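PDB 1YGP: yeast glycogen phosphorylase from Saccharomyces cerevisiae, which belongs to the carbohydrate phosphorylase family of the GT-B clan and holds a bound pyridoxal-5'-phosphate. Local coordinates for residues Val380-Glu385 with Leu424-Glu429; Leu597-Phe602 with Asn840-Trp845; His479-Val484 with Glu490-Thr495; Leu112-Ile117 with Pro265-Lys270; Leu617-Ile622 with Asn672-Ile677. All blocks are in the same frame, centred on the assembly; numbering follows the deposited sequence.

Contact 1: Val380-Glu385 with Leu424-Glu429; sequences VLVDLE and LPRHLE
Asp-383 and Arg-426 are joined by a two-pronged salt bridge, their side chains coming from opposite directions. The guanidinium grips the carboxylate side-on: NH2 of Arg-426 donates to OD1 of Asp-383 at 2.8 Å, and NE of Arg-426 donates to OD2 of Asp-383 at 2.9 Å. Both acceptor oxygens use their syn lone pairs. The two planes lie only 16° apart, although OD2 is somewhat tilted from the guanidinium plane whereas OD1 lies within it. The third nitrogen is also engaged, since NH1 of Arg-426 reaches OE1 of Glu-429 at 2.8 Å, one turn further along its own helix. One arginine is thus shared between two carboxylates, whose like charges it probably helps to balance. Two bonds to one partner and a third to another should fix the rotation of the group. Further bonds come from outside, with Ser-249 N donating to Asp-383 OD1 and Arg-426 NH2 donating to Thr-245 O.

The arginine chain leaves its helix with CG trans to the backbone N (chi1 180°) and then bends at chi2 (64°), which carries the head across to the aspartate. Beside the bridge, CG1 of Val-382 approaches Arg-426 NH2 at 4.1 Å, the two side chains crossing at about a right angle. Val-236 of strand 235-237 also packs against Arg-426 and Glu-429. Asp-383, Arg-426 and Glu-429 form a salt-bridge network, with the Asp-383–Arg-426 pair buried, that joins helix 372-384 to helix 425-445, within a GT-B protein whose nine-stranded mixed sheet includes strand 361-366, just before the first of these helices.

Contact 2: Leu597-Phe602 with Asn840-Trp845; sequences LDDTLF and NQRSEW
Arg-842 reaches Asp-598 by a folded route: its CG lies trans to the backbone N, and the chain then turns at chi2 (69°) and again at chi3, bringing the guanidinium round to the 597-602 segment. Its main acceptor there is a backbone oxygen. NH2 of Arg-842 donates to O of Asp-598 at 2.9 Å, from within the carbonyl plane and at a C=O...N angle of 152°. NH1 of Arg-842 adds a weak bond to the same Asp-598 O at 3.2 Å. The Asp-598 side chain contributes less: its OD1 lies 3.4 Å from Arg-842 NH1, a weak salt bridge in which the carboxylate and guanidinium planes are 79° apart. Phe-838 also holds the arginine, accepting from NE with its backbone O and meeting the charged group in a cation-pi contact.

The place is the start of strand 601-606, an interior strand of the six-stranded parallel sheet in the C-terminal, Rossmann-like half of a GT-B fold; helix 842-856 approaches it late in the chain. CA of Asp-599 lies at the edge of the guanidinium, 4.0 Å from Arg-842 NH2, while the carboxylate of Asp-599 turns to His-839 ND1 through OD1. Further along, CD1 of Leu-601 lies 4.0 Å from CZ2 of Trp-845, the side chains crossing at about a right angle. Phe-838 also touches Leu-601 and meets the indole of Trp-845 edge-to-face.

Contact 3: His479-Val484 with Glu490-Thr495; sequences HKVNGV and ELIKTT
Ile-492 is the side chain through which segment 490-495 reaches Val-481 and Gly-483 of the strand. In sequence order, the segment opens with Glu-490, whose backbone O accepts the helical bond from Thr-494 N at 2.8 Å. It also takes a weak bond from OG1 of Thr-494, on the last helical residue. Two residues on from Glu-490 comes Ile-492 itself, its CB directed at the strand. Its CG1 branch takes the crowded position between the backbone N and the carbonyl carbon (chi1 47°), and the chain is extended beyond it, so that CD1 is the atom that arrives. This methyl lies 3.9 Å from N of Gly-483 and equally near to CA of that residue. The same Ile-492 CD1 stands 4.2 Å from C of Asn-482 and 4.3 Å from CG2 of Val-481. One methyl therefore covers the backbone around Gly-483, and Val-481 flanks it. After Ile-492, Lys-493 turns to neighbouring Phe-509 and, weakly through NZ, to Pro-506 O.

The axes of strand 480-483 and helix 490-494 approach to 8.5 Å, at 123° between their directions. The strand lies in the nine-stranded mixed sheet between the parallel strands 400-404 and 509-511, and the helix belongs to the crossover leading to the latter. Asn-482 points away from the helix, bonded to Thr-403 and Tyr-868, with Ile-872 of helix 861-873 packed nearby.

Contact 4: Leu112-Ile117 with Pro265-Lys270; sequences LDNALI and PVPGFK
Ile-117 and Phe-269 meet where helix 111-117 ends, and their conformations explain how. The chi1 of Ile-117 (-77°) places CG2 opposite the backbone N, whereas CG1 is turned beside the N and leads away from the other segment. The shorter branch therefore does the touching: CG2 of Ile-117 lies 4.2 Å from CE1 of Phe-269, near the ring plane, so the methyl meets an edge. The phenyl group is in turn swung out with CG opposite its own N (chi1 -175°), which brings its end nearer to the helix than its CB direction would suggest. One of its faces is lined by the following residue, with CG of Lys-270 lying 3.8 Å above the plane and offset toward the rim. The CA atoms of Ile-117 and Phe-269 are 7.4 Å apart, the nearest such pair across the two segments.

In the fold, the contact joins the short helix 111-117 to strand 255-267, which belongs to the nine-stranded mixed sheet of a GT-B protein, and to the loop that follows it. Pyridoxal-5'-phosphate is bound about 13 Å from the side chain of Asn-114, so the contact does not itself line that site. Helix 518-524, which includes the pocket residue Trp-521, lies alongside, with Arg-520 and Gln-524 on Asn-114 and Arg-519 on Phe-269.

The second touching point is Pro-267, whose ring is directed at the helix. Its CG apex approaches the end of Asn-114, whose extended chi1 carries the amide toward the proline, and the two side chains pass at a slant. Phe-269 N is held by Thr-179 OG1.

Contact 5: Leu617-Ile622 with Asn672-Ile677; sequences LNVFGI and NCVADI
Segments 617-622 and 672-677 are both helical throughout and run in broadly the same sense, with the CA atoms of Val-619 and Val-674 8.1 Å apart at their nearest. The contact is wholly apolar and consists of three branched side chains. Val-674 is the central one, pointing at the other helix and dividing its two methyls between two partners. Its chi1 of 173° sets CG1 opposite the backbone N and CG2 beside it. From there CG1 of Val-674 meets CG2 of Ile-622 at 3.8 Å, while CG2 of Val-674 meets CG1 of Val-619 at 3.9 Å. Val-619 and Ile-622 are three residues apart, on one face of their helix, so Val-674 packs against both at once.

Only the CG2 branch of Ile-622 makes this contact. The residue also touches Leu-688 and Val-690 of strand 688-693, and Ser-651 and Phe-653 of strand 649-654. Ile-622 is thus packed against the sheet as well as against Val-674. Neighbouring helices packed side by side on a parallel sheet, here helix 615-634 before strand 649-654 and helix 662-678 before strand 688-693, are characteristic of a Rossmann-like beta-alpha-beta arrangement, as in the C-terminal half of GT-B proteins.

Overall arrangement
Contacts 3 and 4 reach the same nine-stranded mixed sheet, yet their centres stand about 34 Å apart. Contacts 2 and 5 belong to the six-stranded parallel sheet: strand 601-606 of contact 2 leads into helix 615-634 of contact 5, which is nested within the loop that contact 2 closes. Contact 1 lies across the chain's centre from both, about 63 Å from contact 2 between centres. Chemistry differs with place. Contacts 3 and 5 are buried and apolar, and contact 1, though equally buried, relies on paired charges. Contacts 2 and 4 are only partly buried; the former mixes polar and apolar pairs, the latter rests on an isoleucine methyl at a phenyl edge and a proline ring beside an asparagine.

Contact 1: Val380-Glu385 with Leu424-Glu429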
# COMPACT_ATOMS: atom_id res chain seq x y z
N VAL A 380 28.53 -11.19 -14.01
CA VAL A 380 28.07 -10.39 -15.12
C VAL A 380 29.25 -10.01 -15.99
O VAL A 380 29.10 -10.07 -17.22
CB VAL A 380 27.33 -9.10 -14.67
CG1 VAL A 380 26.24 -9.51 -13.71
CG2 VAL A 380 28.21 -8.13 -13.97
N LEU A 381 30.43 -9.69 -15.43
CA LEU A 381 31.55 -9.29 -16.27
C LEU A 381 32.00 -10.44 -17.17
O LEU A 381 32.28 -10.22 -18.34
CB LEU A 381 32.75 -8.83 -15.44
CG LEU A 381 32.66 -7.51 -14.70
CD1 LEU A 381 34.02 -7.27 -14.09
CD2 LEU A 381 32.31 -6.35 -15.62
N VAL A 382 32.02 -11.66 -16.68
CA VAL A 382 32.36 -12.78 -17.53
C VAL A 382 31.18 -13.18 -18.40
O VAL A 382 31.31 -13.09 -19.61
CB VAL A 382 32.84 -13.92 -16.63
CG1 VAL A 382 32.85 -15.26 -17.34
CG2 VAL A 382 34.25 -13.56 -16.19
N ASP A 383 30.00 -13.57 -17.92
CA ASP A 383 28.94 -14.03 -18.80
C ASP A 383 28.26 -13.03 -19.71
O ASP A 383 27.98 -13.35 -20.86
CB ASP A 383 27.87 -14.70 -17.99
CG ASP A 383 28.35 -15.90 -17.17
OD1 ASP A 383 29.44 -16.41 -17.42
OD2 ASP A 383 27.62 -16.32 -16.28
N LEU A 384 27.98 -11.83 -19.26
CA LEU A 384 27.25 -10.88 -20.08
C LEU A 384 28.22 -9.96 -20.77
O LEU A 384 28.19 -9.79 -21.98
CB LEU A 384 26.29 -10.08 -19.21
CG LEU A 384 25.40 -10.86 -18.26
CD1 LEU A 384 24.81 -9.90 -17.28
CD2 LEU A 384 24.28 -11.54 -19.00
N GLU A 385 29.12 -9.34 -20.00
CA GLU A 385 30.07 -8.39 -20.54
C GLU A 385 31.28 -9.00 -21.27
O GLU A 385 32.05 -8.26 -21.89
CB GLU A 385 30.51 -7.51 -19.39
CG GLU A 385 30.24 -6.05 -19.68
CD GLU A 385 28.78 -5.61 -19.80
OE1 GLU A 385 28.06 -5.57 -18.79
OE2 GLU A 385 28.37 -5.29 -20.91
N LEU A 424 21.30 -21.27 -6.95
CA LEU A 424 22.20 -20.42 -7.70
C LEU A 424 23.26 -21.26 -8.45
O LEU A 424 24.44 -21.23 -8.08
CB LEU A 424 22.81 -19.41 -6.68
CG LEU A 424 21.85 -18.48 -5.89
CD1 LEU A 424 22.59 -17.48 -5.04
CD2 LEU A 424 21.01 -17.67 -6.84
N PRO A 425 22.93 -21.99 -9.55
CA PRO A 425 23.86 -22.89 -10.23
C PRO A 425 25.14 -22.27 -10.79
O PRO A 425 26.24 -22.76 -10.55
CB PRO A 425 23.01 -23.56 -11.28
CG PRO A 425 21.73 -22.79 -11.40
CD PRO A 425 21.57 -22.28 -9.99
N ARG A 426 25.07 -21.14 -11.49
CA ARG A 426 26.26 -20.50 -12.04
C ARG A 426 27.14 -19.88 -10.97
O ARG A 426 28.37 -19.90 -11.05
CB ARG A 426 25.83 -19.42 -13.05
CG ARG A 426 26.95 -18.64 -13.72
CD ARG A 426 27.76 -19.60 -14.57
NE ARG A 426 28.67 -18.92 -15.49
CZ ARG A 426 29.96 -19.22 -15.50
NH1 ARG A 426 30.47 -20.14 -14.68
NH2 ARG A 426 30.76 -18.60 -16.36
N HIS A 427 26.54 -19.34 -9.90
CA HIS A 427 27.31 -18.69 -8.85
C HIS A 427 28.04 -19.77 -8.07
O HIS A 427 29.11 -19.46 -7.56
CB HIS A 427 26.43 -17.90 -7.88
CG HIS A 427 25.70 -16.74 -8.54
ND1 HIS A 427 26.13 -15.49 -8.64
CD2 HIS A 427 24.45 -16.80 -9.13
CE1 HIS A 427 25.20 -14.80 -9.26
NE2 HIS A 427 24.20 -15.58 -9.55
N LEU A 428 27.56 -21.01 -8.00
CA LEU A 428 28.37 -22.09 -7.44
C LEU A 428 29.59 -22.37 -8.32
O LEU A 428 30.70 -22.61 -7.84
CB LEU A 428 27.62 -23.41 -7.35
CG LEU A 428 27.80 -24.21 -6.08
CD1 LEU A 428 27.36 -25.60 -6.42
CD2 LEU A 428 29.22 -24.30 -5.59
N GLU A 429 29.43 -22.39 -9.64
CA GLU A 429 30.51 -22.63 -10.57
C GLU A 429 31.62 -21.61 -10.34
O GLU A 429 32.78 -21.96 -10.12
CB GLU A 429 30.01 -22.51 -11.99
CG GLU A 429 29.06 -23.58 -12.49
CD GLU A 429 28.75 -23.52 -14.00
OE1 GLU A 429 29.21 -22.61 -14.70
OE2 GLU A 429 28.03 -24.40 -14.48

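Contact 2: Leu597-Phe602 with Asn840-Trp845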
# COMPACT_ATOMS: atom_id res chain seq x y z
N LEU A 597 13.10 12.36 42.69
CA LEU A 597 13.75 12.03 41.42
C LEU A 597 15.22 12.44 41.29
O LEU A 597 16.02 11.64 40.81
CB LEU A 597 12.94 12.68 40.34
CG LEU A 597 12.95 12.10 38.97
CD1 LEU A 597 12.37 10.71 39.02
CD2 LEU A 597 12.11 12.98 38.06
N ASP A 598 15.64 13.64 41.73
CA ASP A 598 17.05 14.04 41.66
C ASP A 598 17.95 13.15 42.51
O ASP A 598 19.16 13.13 42.31
CB ASP A 598 17.27 15.48 42.13
CG ASP A 598 18.60 16.12 41.70
OD1 ASP A 598 19.14 15.74 40.66
OD2 ASP A 598 19.10 17.01 42.39
N ASP A 599 17.40 12.40 43.46
CA ASP A 599 18.20 11.50 44.24
C ASP A 599 17.86 10.07 43.82
O ASP A 599 18.27 9.11 44.48
CB ASP A 599 17.88 11.78 45.71
CG ASP A 599 18.73 11.01 46.72
OD1 ASP A 599 19.96 11.15 46.72
OD2 ASP A 599 18.14 10.26 47.50
N THR A 600 17.16 9.86 42.71
CA THR A 600 16.86 8.52 42.25
C THR A 600 17.85 8.17 41.16
O THR A 600 17.88 8.83 40.12
CB THR A 600 15.44 8.45 41.68
OG1 THR A 600 14.52 8.97 42.63
CG2 THR A 600 15.07 7.02 41.39
N LEU A 601 18.71 7.16 41.33
CA LEU A 601 19.64 6.79 40.28
C LEU A 601 18.88 5.95 39.27
O LEU A 601 18.22 4.95 39.60
CB LEU A 601 20.82 5.94 40.78
CG LEU A 601 21.85 5.44 39.77
CD1 LEU A 601 22.97 6.45 39.58
CD2 LEU A 601 22.49 4.17 40.30
N PHE A 602 18.92 6.42 38.03
CA PHE A 602 18.36 5.70 36.92
C PHE A 602 19.47 4.84 36.34
O PHE A 602 20.51 5.31 35.86
CB PHE A 602 17.81 6.73 35.95
CG PHE A 602 16.40 7.23 36.32
CD1 PHE A 602 16.03 7.50 37.65
CD2 PHE A 602 15.46 7.43 35.31
CE1 PHE A 602 14.74 7.96 37.93
CE2 PHE A 602 14.19 7.90 35.61
CZ PHE A 602 13.83 8.16 36.92
N ASN A 840 25.86 10.47 47.53
CA ASN A 840 26.53 11.21 48.57
C ASN A 840 27.54 12.20 48.06
O ASN A 840 27.84 13.14 48.78
CB ASN A 840 27.22 10.26 49.50
CG ASN A 840 26.26 9.26 50.11
OD1 ASN A 840 25.08 9.52 50.37
ND2 ASN A 840 26.73 8.04 50.33
N GLN A 841 28.12 12.04 46.88
CA GLN A 841 29.04 13.06 46.41
C GLN A 841 28.89 13.37 44.93
O GLN A 841 29.79 13.28 44.09
CB GLN A 841 30.48 12.64 46.77
CG GLN A 841 31.00 11.23 46.56
CD GLN A 841 32.39 11.04 47.16
OE1 GLN A 841 33.05 11.96 47.64
NE2 GLN A 841 32.95 9.84 47.18
N ARG A 842 27.69 13.89 44.68
CA ARG A 842 27.26 14.28 43.36
C ARG A 842 28.19 15.26 42.67
O ARG A 842 28.30 15.18 41.45
CB ARG A 842 25.88 14.86 43.48
CG ARG A 842 25.17 15.13 42.17
CD ARG A 842 24.77 13.88 41.39
NE ARG A 842 23.87 13.03 42.14
CZ ARG A 842 22.58 13.33 42.33
NH1 ARG A 842 22.01 14.44 41.83
NH2 ARG A 842 21.88 12.50 43.09
N SER A 843 28.91 16.20 43.30
CA SER A 843 29.86 17.03 42.56
C SER A 843 30.98 16.25 41.89
O SER A 843 31.45 16.62 40.82
CB SER A 843 30.48 18.06 43.48
OG SER A 843 29.43 18.94 43.89
N GLU A 844 31.37 15.12 42.50
CA GLU A 844 32.34 14.21 41.92
C GLU A 844 31.65 13.48 40.76
O GLU A 844 32.21 13.38 39.67
CB GLU A 844 32.79 13.22 42.98
N TRP A 845 30.40 13.04 40.92
CA TRP A 845 29.62 12.39 39.87
C TRP A 845 29.46 13.26 38.62
O TRP A 845 29.68 12.85 37.48
CB TRP A 845 28.24 12.05 40.42
CG TRP A 845 27.46 11.14 39.50
CD1 TRP A 845 26.60 11.66 38.58
CD2 TRP A 845 27.50 9.76 39.48
NE1 TRP A 845 26.09 10.63 37.97
CE2 TRP A 845 26.59 9.48 38.46
CE3 TRP A 845 28.14 8.72 40.14
CZ2 TRP A 845 26.30 8.17 38.08
CZ3 TRP A 845 27.86 7.40 39.77
CH2 TRP A 845 26.95 7.13 38.75

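Contact 3: His479-Val484 with Glu490-Thr495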
# COMPACT_ATOMS: atom_id res chain seq x y z
N HIS A 479 39.59 -5.88 -1.39
CA HIS A 479 40.95 -5.40 -1.25
C HIS A 479 41.22 -4.92 0.16
O HIS A 479 42.32 -4.43 0.42
CB HIS A 479 41.22 -4.27 -2.21
CG HIS A 479 40.60 -2.94 -1.85
ND1 HIS A 479 39.44 -2.49 -2.27
CD2 HIS A 479 41.18 -1.96 -1.07
CE1 HIS A 479 39.27 -1.28 -1.79
NE2 HIS A 479 40.32 -0.97 -1.07
N LYS A 480 40.27 -4.92 1.10
CA LYS A 480 40.56 -4.44 2.44
C LYS A 480 39.59 -5.11 3.37
O LYS A 480 38.44 -5.29 2.93
CB LYS A 480 40.35 -2.94 2.50
CG LYS A 480 40.86 -2.28 3.77
CD LYS A 480 42.36 -2.32 3.81
CE LYS A 480 42.97 -1.53 2.67
NZ LYS A 480 44.41 -1.67 2.71
N VAL A 481 39.94 -5.57 4.58
CA VAL A 481 38.92 -6.04 5.51
C VAL A 481 39.17 -5.22 6.77
O VAL A 481 40.29 -4.76 7.00
CB VAL A 481 38.97 -7.61 5.82
CG1 VAL A 481 40.01 -8.25 4.94
CG2 VAL A 481 39.20 -7.93 7.29
N ASN A 482 38.16 -4.91 7.57
CA ASN A 482 38.38 -4.11 8.76
C ASN A 482 37.54 -4.54 9.93
O ASN A 482 36.43 -5.03 9.76
CB ASN A 482 38.09 -2.62 8.52
CG ASN A 482 36.65 -2.26 8.20
OD1 ASN A 482 36.19 -2.37 7.05
ND2 ASN A 482 35.89 -1.80 9.19
N GLY A 483 38.09 -4.43 11.12
CA GLY A 483 37.31 -4.68 12.32
C GLY A 483 36.72 -3.33 12.76
O GLY A 483 37.09 -2.26 12.25
N VAL A 484 35.80 -3.43 13.71
CA VAL A 484 35.06 -2.31 14.28
C VAL A 484 35.57 -1.68 15.57
O VAL A 484 34.90 -0.84 16.17
CB VAL A 484 33.59 -2.74 14.52
CG1 VAL A 484 32.90 -3.07 13.20
CG2 VAL A 484 33.58 -3.93 15.49
N GLU A 490 42.68 -6.49 16.09
CA GLU A 490 43.85 -7.28 16.42
C GLU A 490 43.41 -8.74 16.49
O GLU A 490 43.97 -9.60 15.80
CB GLU A 490 44.39 -6.87 17.77
N LEU A 491 42.29 -8.97 17.19
CA LEU A 491 41.77 -10.29 17.36
C LEU A 491 41.42 -10.91 16.03
O LEU A 491 41.76 -12.08 15.87
CB LEU A 491 40.55 -10.25 18.25
CG LEU A 491 40.01 -11.58 18.75
CD1 LEU A 491 41.11 -12.30 19.51
CD2 LEU A 491 38.79 -11.36 19.65
N ILE A 492 40.83 -10.26 15.01
CA ILE A 492 40.56 -11.03 13.79
C ILE A 492 41.87 -11.40 13.08
O ILE A 492 41.93 -12.51 12.53
CB ILE A 492 39.60 -10.29 12.75
CG1 ILE A 492 39.93 -8.85 12.46
CG2 ILE A 492 38.20 -10.43 13.33
CD1 ILE A 492 38.87 -8.18 11.57
N LYS A 493 42.94 -10.60 13.17
CA LYS A 493 44.22 -10.95 12.56
C LYS A 493 44.90 -12.07 13.35
O LYS A 493 45.61 -12.92 12.82
CB LYS A 493 45.15 -9.76 12.53
CG LYS A 493 44.61 -8.57 11.77
CD LYS A 493 45.45 -7.32 12.00
CE LYS A 493 46.56 -7.13 10.96
NZ LYS A 493 47.21 -5.82 11.08
N THR A 494 44.67 -12.07 14.65
CA THR A 494 45.23 -13.06 15.56
C THR A 494 44.46 -14.37 15.65
O THR A 494 44.99 -15.40 16.05
CB THR A 494 45.32 -12.32 16.89
OG1 THR A 494 46.44 -11.48 16.66
CG2 THR A 494 45.42 -13.14 18.15
N THR A 495 43.18 -14.37 15.33
CA THR A 495 42.42 -15.57 15.52
C THR A 495 41.69 -16.00 14.27
O THR A 495 42.39 -16.51 13.39
CB THR A 495 41.52 -15.27 16.72
OG1 THR A 495 42.43 -14.91 17.76
CG2 THR A 495 40.63 -16.42 17.13

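Contact 4: Leu112-Ile117 with Pro265-Lys270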
# COMPACT_ATOMS: atom_id res chain seq x y z
N LEU A 112 11.09 12.71 10.23
CA LEU A 112 10.77 14.14 10.35
C LEU A 112 11.70 15.03 11.17
O LEU A 112 12.22 16.00 10.62
CB LEU A 112 9.35 14.40 10.93
CG LEU A 112 8.39 15.47 10.35
CD1 LEU A 112 7.27 15.73 11.34
CD2 LEU A 112 9.05 16.81 10.20
N ASP A 113 11.98 14.79 12.44
CA ASP A 113 12.72 15.81 13.18
C ASP A 113 14.16 15.97 12.72
O ASP A 113 14.73 17.07 12.67
CB ASP A 113 12.70 15.48 14.62
CG ASP A 113 12.98 16.64 15.54
OD1 ASP A 113 12.82 17.79 15.14
OD2 ASP A 113 13.35 16.36 16.68
N ASN A 114 14.72 14.83 12.31
CA ASN A 114 16.02 14.80 11.74
C ASN A 114 16.03 15.69 10.51
O ASN A 114 16.99 16.45 10.36
CB ASN A 114 16.36 13.37 11.39
CG ASN A 114 17.82 13.24 10.98
OD1 ASN A 114 18.10 13.04 9.81
ND2 ASN A 114 18.82 13.38 11.86
N ALA A 115 14.98 15.70 9.68
CA ALA A 115 14.92 16.59 8.53
C ALA A 115 14.82 18.03 8.96
O ALA A 115 15.41 18.91 8.34
CB ALA A 115 13.72 16.35 7.65
N LEU A 116 14.12 18.31 10.05
CA LEU A 116 14.01 19.68 10.54
C LEU A 116 15.35 20.26 11.01
O LEU A 116 15.62 21.46 10.84
CB LEU A 116 12.97 19.66 11.64
CG LEU A 116 11.60 20.27 11.35
CD1 LEU A 116 11.04 19.70 10.06
CD2 LEU A 116 10.67 19.99 12.51
N ILE A 117 16.17 19.42 11.64
CA ILE A 117 17.50 19.80 12.12
C ILE A 117 18.44 19.85 10.93
O ILE A 117 19.14 20.85 10.80
CB ILE A 117 18.01 18.77 13.17
CG1 ILE A 117 17.30 19.07 14.47
CG2 ILE A 117 19.52 18.82 13.38
CD1 ILE A 117 17.30 17.84 15.36
N PRO A 265 15.41 10.05 0.44
CA PRO A 265 16.40 11.12 0.47
C PRO A 265 17.13 11.19 1.81
O PRO A 265 16.51 10.92 2.84
CB PRO A 265 15.55 12.33 0.11
CG PRO A 265 14.22 12.05 0.72
CD PRO A 265 14.05 10.58 0.43
N VAL A 266 18.41 11.54 1.91
CA VAL A 266 19.15 11.56 3.18
C VAL A 266 19.86 12.91 3.33
O VAL A 266 20.83 13.18 2.62
CB VAL A 266 20.21 10.40 3.24
CG1 VAL A 266 20.97 10.51 4.54
CG2 VAL A 266 19.56 9.01 3.19
N PRO A 267 19.41 13.81 4.22
CA PRO A 267 20.02 15.10 4.47
C PRO A 267 21.27 14.95 5.30
O PRO A 267 21.41 13.95 6.01
CB PRO A 267 18.95 15.88 5.15
CG PRO A 267 18.37 14.82 6.05
CD PRO A 267 18.33 13.59 5.17
N GLY A 268 22.12 15.99 5.16
CA GLY A 268 23.39 16.17 5.84
C GLY A 268 23.31 17.45 6.66
O GLY A 268 22.52 18.32 6.32
N PHE A 269 24.06 17.65 7.75
CA PHE A 269 23.96 18.85 8.57
C PHE A 269 24.71 20.00 7.91
O PHE A 269 25.88 19.91 7.55
CB PHE A 269 24.53 18.54 9.93
CG PHE A 269 24.41 19.62 11.00
CD1 PHE A 269 23.18 19.89 11.61
CD2 PHE A 269 25.56 20.30 11.43
CE1 PHE A 269 23.10 20.83 12.64
CE2 PHE A 269 25.48 21.23 12.46
CZ PHE A 269 24.24 21.49 13.06
N LYS A 270 23.96 21.06 7.65
CA LYS A 270 24.46 22.28 7.00
C LYS A 270 24.83 22.15 5.53
O LYS A 270 25.24 23.13 4.91
CB LYS A 270 25.68 22.85 7.74
CG LYS A 270 25.28 23.37 9.10
CD LYS A 270 26.51 23.74 9.86
CE LYS A 270 26.12 24.38 11.17
NZ LYS A 270 27.30 24.51 12.00

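Contact 5: Leu617-Ile622 with Asn672-Ile677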
# COMPACT_ATOMS: atom_id res chain seq x y z
N LEU A 617 22.56 -11.43 35.05
CA LEU A 617 23.51 -11.04 36.09
C LEU A 617 22.91 -9.79 36.73
O LEU A 617 22.83 -9.68 37.95
CB LEU A 617 24.89 -10.68 35.50
CG LEU A 617 26.28 -10.63 36.19
CD1 LEU A 617 27.00 -9.49 35.54
CD2 LEU A 617 26.26 -10.35 37.69
N ASN A 618 22.42 -8.87 35.91
CA ASN A 618 21.84 -7.63 36.39
C ASN A 618 20.60 -7.88 37.23
O ASN A 618 20.46 -7.28 38.31
CB ASN A 618 21.51 -6.77 35.20
CG ASN A 618 20.93 -5.41 35.51
OD1 ASN A 618 20.79 -4.99 36.65
ND2 ASN A 618 20.55 -4.65 34.50
N VAL A 619 19.73 -8.81 36.80
CA VAL A 619 18.53 -9.15 37.57
C VAL A 619 18.94 -9.82 38.89
O VAL A 619 18.41 -9.46 39.95
CB VAL A 619 17.57 -10.11 36.80
CG1 VAL A 619 16.22 -10.06 37.48
CG2 VAL A 619 17.27 -9.67 35.40
N PHE A 620 19.90 -10.76 38.89
CA PHE A 620 20.34 -11.41 40.12
C PHE A 620 20.88 -10.39 41.11
O PHE A 620 20.66 -10.50 42.32
CB PHE A 620 21.41 -12.46 39.82
CG PHE A 620 20.90 -13.62 38.99
CD1 PHE A 620 19.55 -13.93 38.91
CD2 PHE A 620 21.81 -14.37 38.24
CE1 PHE A 620 19.11 -14.97 38.08
CE2 PHE A 620 21.37 -15.41 37.41
CZ PHE A 620 20.02 -15.71 37.32
N GLY A 621 21.51 -9.35 40.59
CA GLY A 621 21.94 -8.25 41.41
C GLY A 621 20.73 -7.51 41.97
O GLY A 621 20.80 -7.13 43.14
N ILE A 622 19.62 -7.31 41.21
CA ILE A 622 18.44 -6.59 41.73
C ILE A 622 17.82 -7.38 42.84
O ILE A 622 17.66 -6.83 43.93
CB ILE A 622 17.30 -6.34 40.71
CG1 ILE A 622 17.75 -5.33 39.69
CG2 ILE A 622 16.06 -5.76 41.39
CD1 ILE A 622 16.65 -4.89 38.74
N ASN A 672 10.02 -9.09 34.63
CA ASN A 672 8.64 -8.67 34.86
C ASN A 672 8.07 -9.14 36.19
O ASN A 672 7.34 -8.42 36.88
CB ASN A 672 7.76 -9.17 33.72
CG ASN A 672 7.99 -8.34 32.46
OD1 ASN A 672 7.93 -7.11 32.50
ND2 ASN A 672 8.24 -8.96 31.31
N CYS A 673 8.47 -10.33 36.60
CA CYS A 673 8.10 -10.84 37.90
C CYS A 673 8.76 -10.03 39.04
O CYS A 673 8.11 -9.61 40.01
CB CYS A 673 8.51 -12.29 37.98
SG CYS A 673 7.60 -13.31 36.79
N VAL A 674 10.08 -9.79 38.94
CA VAL A 674 10.79 -9.00 39.94
C VAL A 674 10.08 -7.66 40.06
O VAL A 674 9.71 -7.26 41.16
CB VAL A 674 12.25 -8.80 39.50
CG1 VAL A 674 12.98 -7.83 40.43
CG2 VAL A 674 12.94 -10.14 39.51
N ALA A 675 9.78 -7.01 38.93
CA ALA A 675 9.10 -5.73 38.93
C ALA A 675 7.75 -5.80 39.61
O ALA A 675 7.41 -4.89 40.37
CB ALA A 675 8.86 -5.23 37.51
N ASP A 676 6.99 -6.87 39.44
CA ASP A 676 5.72 -6.96 40.13
C ASP A 676 5.81 -7.10 41.62
O ASP A 676 4.95 -6.55 42.29
CB ASP A 676 4.88 -8.11 39.59
CG ASP A 676 4.05 -7.70 38.38
OD1 ASP A 676 3.79 -6.50 38.19
OD2 ASP A 676 3.67 -8.59 37.62
N ILE A 677 6.80 -7.78 42.20
CA ILE A 677 6.91 -7.90 43.65
C ILE A 677 7.51 -6.63 44.28
O ILE A 677 6.90 -6.02 45.17
CB ILE A 677 7.76 -9.18 43.91
CG1 ILE A 677 6.83 -10.35 43.61
CG2 ILE A 677 8.32 -9.26 45.32
CD1 ILE A 677 7.51 -11.74 43.50